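Local coordinates for lactose Operon Repressor (PDB 1JYE), which represses transcription of the lactose operon by binding operator DNA, in a dimeric, C-terminally truncated variant with increased thermostability and decreased operator affinity, at residues L177-I182 with P239-V244; I182-G187 with A199-Y204. The protein carries 1 engineered substitution. All coordinates share one frame; numbering follows the deposited sequence.

Contact 1: L177-I182 with P239-V244; sequences LGHQQI and PTAMLV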
loop_
_atom_site.group_PDB
_atom_site.type_symbol
_atom_site.label_atom_id
_atom_site.label_comp_id
_atom_site.label_asym_id
_atom_site.label_seq_id
_atom_site.Cartn_x
_atom_site.Cartn_y
_atom_site.Cartn_z
ATOM N N LEU A 177 -22.684 10.160 -19.678
ATOM C CA LEU A 177 -21.777 10.275 -20.814
ATOM C C LEU A 177 -22.339 9.579 -22.051
ATOM O O LEU A 177 -21.823 9.757 -23.155
ATOM C CB LEU A 177 -20.404 9.690 -20.467
ATOM C CG LEU A 177 -19.531 10.532 -19.532
ATOM C CD1 LEU A 177 -18.302 9.734 -19.123
ATOM C CD2 LEU A 177 -19.129 11.829 -20.228
ATOM N N GLY A 178 -23.391 8.783 -21.862
ATOM C CA GLY A 178 -24.011 8.092 -22.983
ATOM C C GLY A 178 -23.761 6.595 -23.086
ATOM O O GLY A 178 -24.177 5.958 -24.055
ATOM N N HIS A 179 -23.092 6.019 -22.093
ATOM C CA HIS A 179 -22.796 4.588 -22.118
ATOM C C HIS A 179 -24.015 3.706 -21.867
ATOM O O HIS A 179 -24.814 3.973 -20.971
ATOM C CB HIS A 179 -21.716 4.261 -21.086
ATOM C CG HIS A 179 -20.369 4.801 -21.441
ATOM N ND1 HIS A 179 -19.557 4.212 -22.385
ATOM C CD2 HIS A 179 -19.710 5.903 -21.011
ATOM C CE1 HIS A 179 -18.457 4.930 -22.525
ATOM N NE2 HIS A 179 -18.526 5.961 -21.704
ATOM N N GLN A 180 -24.129 2.648 -22.665
ATOM C CA GLN A 180 -25.227 1.690 -22.559
ATOM C C GLN A 180 -24.685 0.263 -22.471
ATOM O O GLN A 180 -25.354 -0.627 -21.951
ATOM C CB GLN A 180 -26.152 1.813 -23.773
ATOM C CG GLN A 180 -26.829 3.169 -23.910
ATOM C CD GLN A 180 -27.823 3.445 -22.800
ATOM O OE1 GLN A 180 -27.456 3.532 -21.628
ATOM N NE2 GLN A 180 -29.094 3.583 -23.165
ATOM N N GLN A 181 -23.476 0.052 -22.994
ATOM C CA GLN A 181 -22.817 -1.257 -22.973
ATOM C C GLN A 181 -21.780 -1.223 -21.859
ATOM O O GLN A 181 -20.636 -0.821 -22.076
ATOM C CB GLN A 181 -22.119 -1.525 -24.309
ATOM C CG GLN A 181 -23.053 -1.679 -25.499
ATOM C CD GLN A 181 -23.892 -2.939 -25.419
ATOM O OE1 GLN A 181 -24.873 -3.002 -24.679
ATOM N NE2 GLN A 181 -23.499 -3.957 -26.175
ATOM N N ILE A 182 -22.178 -1.668 -20.674
ATOM C CA ILE A 182 -21.304 -1.624 -19.511
ATOM C C ILE A 182 -20.983 -2.976 -18.888
ATOM O O ILE A 182 -21.842 -3.850 -18.793
ATOM C CB ILE A 182 -21.935 -0.707 -18.443
ATOM C CG1 ILE A 182 -22.158 0.683 -19.048
ATOM C CG2 ILE A 182 -21.045 -0.633 -17.200
ATOM C CD1 ILE A 182 -22.959 1.628 -18.180
ATOM N N PRO A 239 -17.266 -3.993 -23.986
ATOM C CA PRO A 239 -18.143 -2.926 -23.508
ATOM C C PRO A 239 -17.539 -1.583 -23.892
ATOM O O PRO A 239 -16.400 -1.525 -24.352
ATOM C CB PRO A 239 -18.137 -3.142 -22.000
ATOM C CG PRO A 239 -16.705 -3.546 -21.756
ATOM C CD PRO A 239 -16.454 -4.545 -22.883
ATOM N N THR A 240 -18.301 -0.508 -23.727
ATOM C CA THR A 240 -17.772 0.815 -24.015
ATOM C C THR A 240 -17.294 1.408 -22.692
ATOM O O THR A 240 -16.566 2.395 -22.670
ATOM C CB THR A 240 -18.827 1.748 -24.659
ATOM O OG1 THR A 240 -19.977 1.852 -23.811
ATOM C CG2 THR A 240 -19.240 1.215 -26.027
ATOM N N ALA A 241 -17.696 0.787 -21.586
ATOM C CA ALA A 241 -17.292 1.261 -20.266
ATOM C C ALA A 241 -17.277 0.138 -19.237
ATOM O O ALA A 241 -18.019 -0.840 -19.348
ATOM C CB ALA A 241 -18.222 2.381 -19.801
ATOM N N MET A 242 -16.422 0.293 -18.231
ATOM C CA MET A 242 -16.299 -0.692 -17.167
ATOM C C MET A 242 -16.317 -0.029 -15.796
ATOM O O MET A 242 -15.685 1.005 -15.592
ATOM C CB MET A 242 -14.978 -1.465 -17.296
ATOM C CG MET A 242 -14.833 -2.333 -18.533
ATOM S SD MET A 242 -13.216 -3.152 -18.545
ATOM C CE MET A 242 -13.457 -4.429 -17.327
ATOM N N LEU A 243 -17.063 -0.621 -14.867
ATOM C CA LEU A 243 -17.097 -0.149 -13.488
ATOM C C LEU A 243 -16.227 -1.184 -12.777
ATOM O O LEU A 243 -16.535 -2.376 -12.799
ATOM C CB LEU A 243 -18.529 -0.176 -12.937
ATOM C CG LEU A 243 -19.400 0.987 -13.413
ATOM C CD1 LEU A 243 -20.876 0.658 -13.196
ATOM C CD2 LEU A 243 -19.005 2.256 -12.671
ATOM N N VAL A 244 -15.128 -0.739 -12.171
ATOM C CA VAL A 244 -14.207 -1.651 -11.493
ATOM C C VAL A 244 -14.196 -1.403 -9.983
ATOM O O VAL A 244 -14.215 -0.256 -9.535
ATOM C CB VAL A 244 -12.787 -1.504 -12.089
ATOM C CG1 VAL A 244 -11.856 -2.543 -11.491
ATOM C CG2 VAL A 244 -12.857 -1.660 -13.606
HETATM O O HOH W 1 -22.361 2.179 -24.879
#
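His179 meets Thr240 and Ala241 with two different parts of its imidazole. At the rim, His179 ND1 lies 2.8 Å from Thr240 OG1 in a nearly straight hydrogen bond. Over one face, Ala241 CB stands 3.6 Å from the centroid of the His179 ring and 18° off the ring normal, a CH-pi contact. The His179 side chain reaches this place with CG anti to the carbonyl carbon (chi1 -69°), while Thr240 holds OG1 between its own backbone N and carbonyl carbon (chi1 57°), facing the loop. NE2 of His179 is bonded to Leu330 O, so both ring nitrogens have partners and the rotation of the ring is fixed. A water joins the two segments beside this pair, accepting from Gln180 N and lying 2.6 Å from Thr240 OG1. The segment 177-182 leaves helix 163-177 through a Schellman motif at Gly178, whose positive phi suits glycine, and enters a parallel sheet at Ile182, bridged to Ala241 in the strand next to it. Just ahead of that bridge, Gln181 O accepts from Thr240 N at 2.9 Å and weakly from Ala241 N at 3.4 Å, with Pro239 CB packed against the same oxygen. On the face shared by Ile182 and Ala241, Ile182 CG2 touches Leu243 CD1 at 4.2 Å, and Leu174 of helix 163-177 covers both Ala241 and Leu243.

Contact 2: I182-G187 with A199-Y204; sequences IALLAG and AGWHKY
One face of the His202 imidazole is covered by Leu184 CD1, which stands 3.8 Å from the ring centroid and 21° off the normal, displaced toward the rim where CE1 and NE2 lie. The Trp201 indole instead turns its six-membered rim to the strand: Trp201 CH2 comes 3.6 Å from Leu185 O and CZ3 4.0 Å from Ala186 CA, both partners near the ring plane. The other methyl of Leu184, CD2, approaches Trp201 CE3 obliquely at 4.0 Å. The fork of the leucine thus divides mainly between the two rings, CD1 on the imidazole and CD2 by the indole. Its CG is anti to the carbonyl carbon (chi1 -52°) and its chain continues extended, which carries the fork out from the strand toward the helix. Strand 182-186 and helix 192-207 open a beta-alpha-beta crossover completed by strand 214-217, and the local strand and helix axes run nearly antiparallel, at 162° and 10.2 Å. Leu198 and Leu205 of the same helix extend the apolar cover on Leu184, while Leu243 of the neighbouring strand touches both Leu184 and Trp201. The polar end of His202 looks to the crossover's last strand, where NE2 is hydrogen-bonded to Glu215. That carboxylate probably keeps a proton on NE2 and may favour the charged imidazolium, whereas the strand-helix interface itself rests on methyl-to-ring packing and on an aromatic C-H edge set against a backbone carbonyl.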
loop_
_atom_site.group_PDB
_atom_site.type_symbol
_atom_site.label_atom_id
_atom_site.label_comp_id
_atom_site.label_asym_id
_atom_site.label_seq_id
_atom_site.Cartn_x
_atom_site.Cartn_y
_atom_site.Cartn_z
ATOM N N ILE A 182 -22.178 -1.668 -20.674
ATOM C CA ILE A 182 -21.304 -1.624 -19.511
ATOM C C ILE A 182 -20.983 -2.976 -18.888
ATOM O O ILE A 182 -21.842 -3.850 -18.793
ATOM C CB ILE A 182 -21.935 -0.707 -18.443
ATOM C CG1 ILE A 182 -22.158 0.683 -19.048
ATOM C CG2 ILE A 182 -21.045 -0.633 -17.200
ATOM C CD1 ILE A 182 -22.959 1.628 -18.180
ATOM N N ALA A 183 -19.731 -3.144 -18.469
ATOM C CA ALA A 183 -19.306 -4.381 -17.833
ATOM C C ALA A 183 -18.904 -4.063 -16.399
ATOM O O ALA A 183 -18.468 -2.948 -16.103
ATOM C CB ALA A 183 -18.129 -4.998 -18.586
ATOM N N LEU A 184 -19.065 -5.041 -15.515
ATOM C CA LEU A 184 -18.728 -4.876 -14.108
ATOM C C LEU A 184 -17.603 -5.809 -13.695
ATOM O O LEU A 184 -17.581 -6.975 -14.082
ATOM C CB LEU A 184 -19.943 -5.182 -13.226
ATOM C CG LEU A 184 -21.265 -4.476 -13.542
ATOM C CD1 LEU A 184 -22.336 -4.954 -12.556
ATOM C CD2 LEU A 184 -21.086 -2.972 -13.459
ATOM N N LEU A 185 -16.659 -5.292 -12.915
ATOM C CA LEU A 185 -15.566 -6.113 -12.404
ATOM C C LEU A 185 -15.611 -5.922 -10.898
ATOM O O LEU A 185 -15.122 -4.923 -10.367
ATOM C CB LEU A 185 -14.211 -5.662 -12.962
ATOM C CG LEU A 185 -12.999 -6.396 -12.370
ATOM C CD1 LEU A 185 -13.207 -7.907 -12.433
ATOM C CD2 LEU A 185 -11.746 -5.998 -13.137
ATOM N N ALA A 186 -16.219 -6.889 -10.221
ATOM C CA ALA A 186 -16.391 -6.842 -8.776
ATOM C C ALA A 186 -15.179 -7.307 -7.991
ATOM O O ALA A 186 -14.291 -7.971 -8.526
ATOM C CB ALA A 186 -17.607 -7.684 -8.380
ATOM N N GLY A 187 -15.154 -6.936 -6.716
ATOM C CA GLY A 187 -14.084 -7.365 -5.836
ATOM C C GLY A 187 -14.446 -8.774 -5.398
ATOM O O GLY A 187 -15.494 -9.283 -5.798
ATOM N N ALA A 199 -23.799 -5.055 -5.545
ATOM C CA ALA A 199 -25.254 -4.924 -5.446
ATOM C C ALA A 199 -25.671 -3.510 -5.825
ATOM O O ALA A 199 -26.697 -3.306 -6.481
ATOM C CB ALA A 199 -25.718 -5.248 -4.032
ATOM N N GLY A 200 -24.868 -2.538 -5.402
ATOM C CA GLY A 200 -25.153 -1.148 -5.710
ATOM C C GLY A 200 -25.089 -0.865 -7.195
ATOM O O GLY A 200 -25.968 -0.185 -7.730
ATOM N N TRP A 201 -24.051 -1.361 -7.868
ATOM C CA TRP A 201 -23.944 -1.137 -9.303
ATOM C C TRP A 201 -25.188 -1.669 -9.996
ATOM O O TRP A 201 -25.760 -0.999 -10.850
ATOM C CB TRP A 201 -22.729 -1.838 -9.902
ATOM C CG TRP A 201 -21.438 -1.184 -9.576
ATOM C CD1 TRP A 201 -21.228 0.142 -9.339
ATOM C CD2 TRP A 201 -20.157 -1.815 -9.526
ATOM N NE1 TRP A 201 -19.885 0.379 -9.145
ATOM C CE2 TRP A 201 -19.207 -0.806 -9.255
ATOM C CE3 TRP A 201 -19.718 -3.134 -9.685
ATOM C CZ2 TRP A 201 -17.839 -1.078 -9.141
ATOM C CZ3 TRP A 201 -18.359 -3.405 -9.571
ATOM C CH2 TRP A 201 -17.437 -2.378 -9.303
ATOM N N HIS A 202 -25.598 -2.879 -9.632
ATOM C CA HIS A 202 -26.780 -3.473 -10.248
ATOM C C HIS A 202 -28.029 -2.657 -9.974
ATOM O O HIS A 202 -28.869 -2.488 -10.857
ATOM C CB HIS A 202 -26.970 -4.908 -9.758
ATOM C CG HIS A 202 -26.088 -5.899 -10.453
ATOM N ND1 HIS A 202 -26.193 -6.166 -11.800
ATOM C CD2 HIS A 202 -25.088 -6.684 -9.989
ATOM C CE1 HIS A 202 -25.296 -7.076 -12.139
ATOM N NE2 HIS A 202 -24.612 -7.407 -11.057
ATOM N N LYS A 203 -28.153 -2.153 -8.751
ATOM C CA LYS A 203 -29.312 -1.350 -8.379
ATOM C C LYS A 203 -29.444 -0.113 -9.264
ATOM O O LYS A 203 -30.498 0.135 -9.848
ATOM C CB LYS A 203 -29.213 -0.917 -6.914
ATOM C CG LYS A 203 -30.305 0.055 -6.481
ATOM C CD LYS A 203 -30.137 0.471 -5.028
ATOM C CE LYS A 203 -31.112 1.575 -4.655
ATOM N NZ LYS A 203 -30.972 1.997 -3.231
ATOM N N TYR A 204 -28.372 0.662 -9.373
ATOM C CA TYR A 204 -28.431 1.873 -10.176
ATOM C C TYR A 204 -28.448 1.639 -11.683
ATOM O O TYR A 204 -29.044 2.425 -12.421
ATOM C CB TYR A 204 -27.315 2.825 -9.734
ATOM C CG TYR A 204 -27.576 3.306 -8.323
ATOM C CD1 TYR A 204 -28.609 4.210 -8.057
ATOM C CD2 TYR A 204 -26.870 2.779 -7.242
ATOM C CE1 TYR A 204 -28.939 4.569 -6.752
ATOM C CE2 TYR A 204 -27.191 3.133 -5.930
ATOM C CZ TYR A 204 -28.229 4.023 -5.694
ATOM O OH TYR A 204 -28.579 4.350 -4.405
#

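From the N-terminal side, the chain leaves helix 163-177, runs through the loop of contact 1 and enters strand 182-186 at Ile182, which belongs to both contacts. It then turns into helix 192-207, where contact 2 closes a short loop of 11 residues. Strand 214-217 and helix 222-234 follow before 239-244 returns to close the 56-residue loop of contact 1, with contact 2 nested inside. Strand 241-244 lies beside 182-186 in the parallel sheet; Leu243 N to Ala183 O (3.0 Å) and Leu243 O to Leu185 N (2.9 Å) are probable hydrogen bonds. Trp201 CH2 also packs on Val244 C, linking helix 192-207 to both central strands.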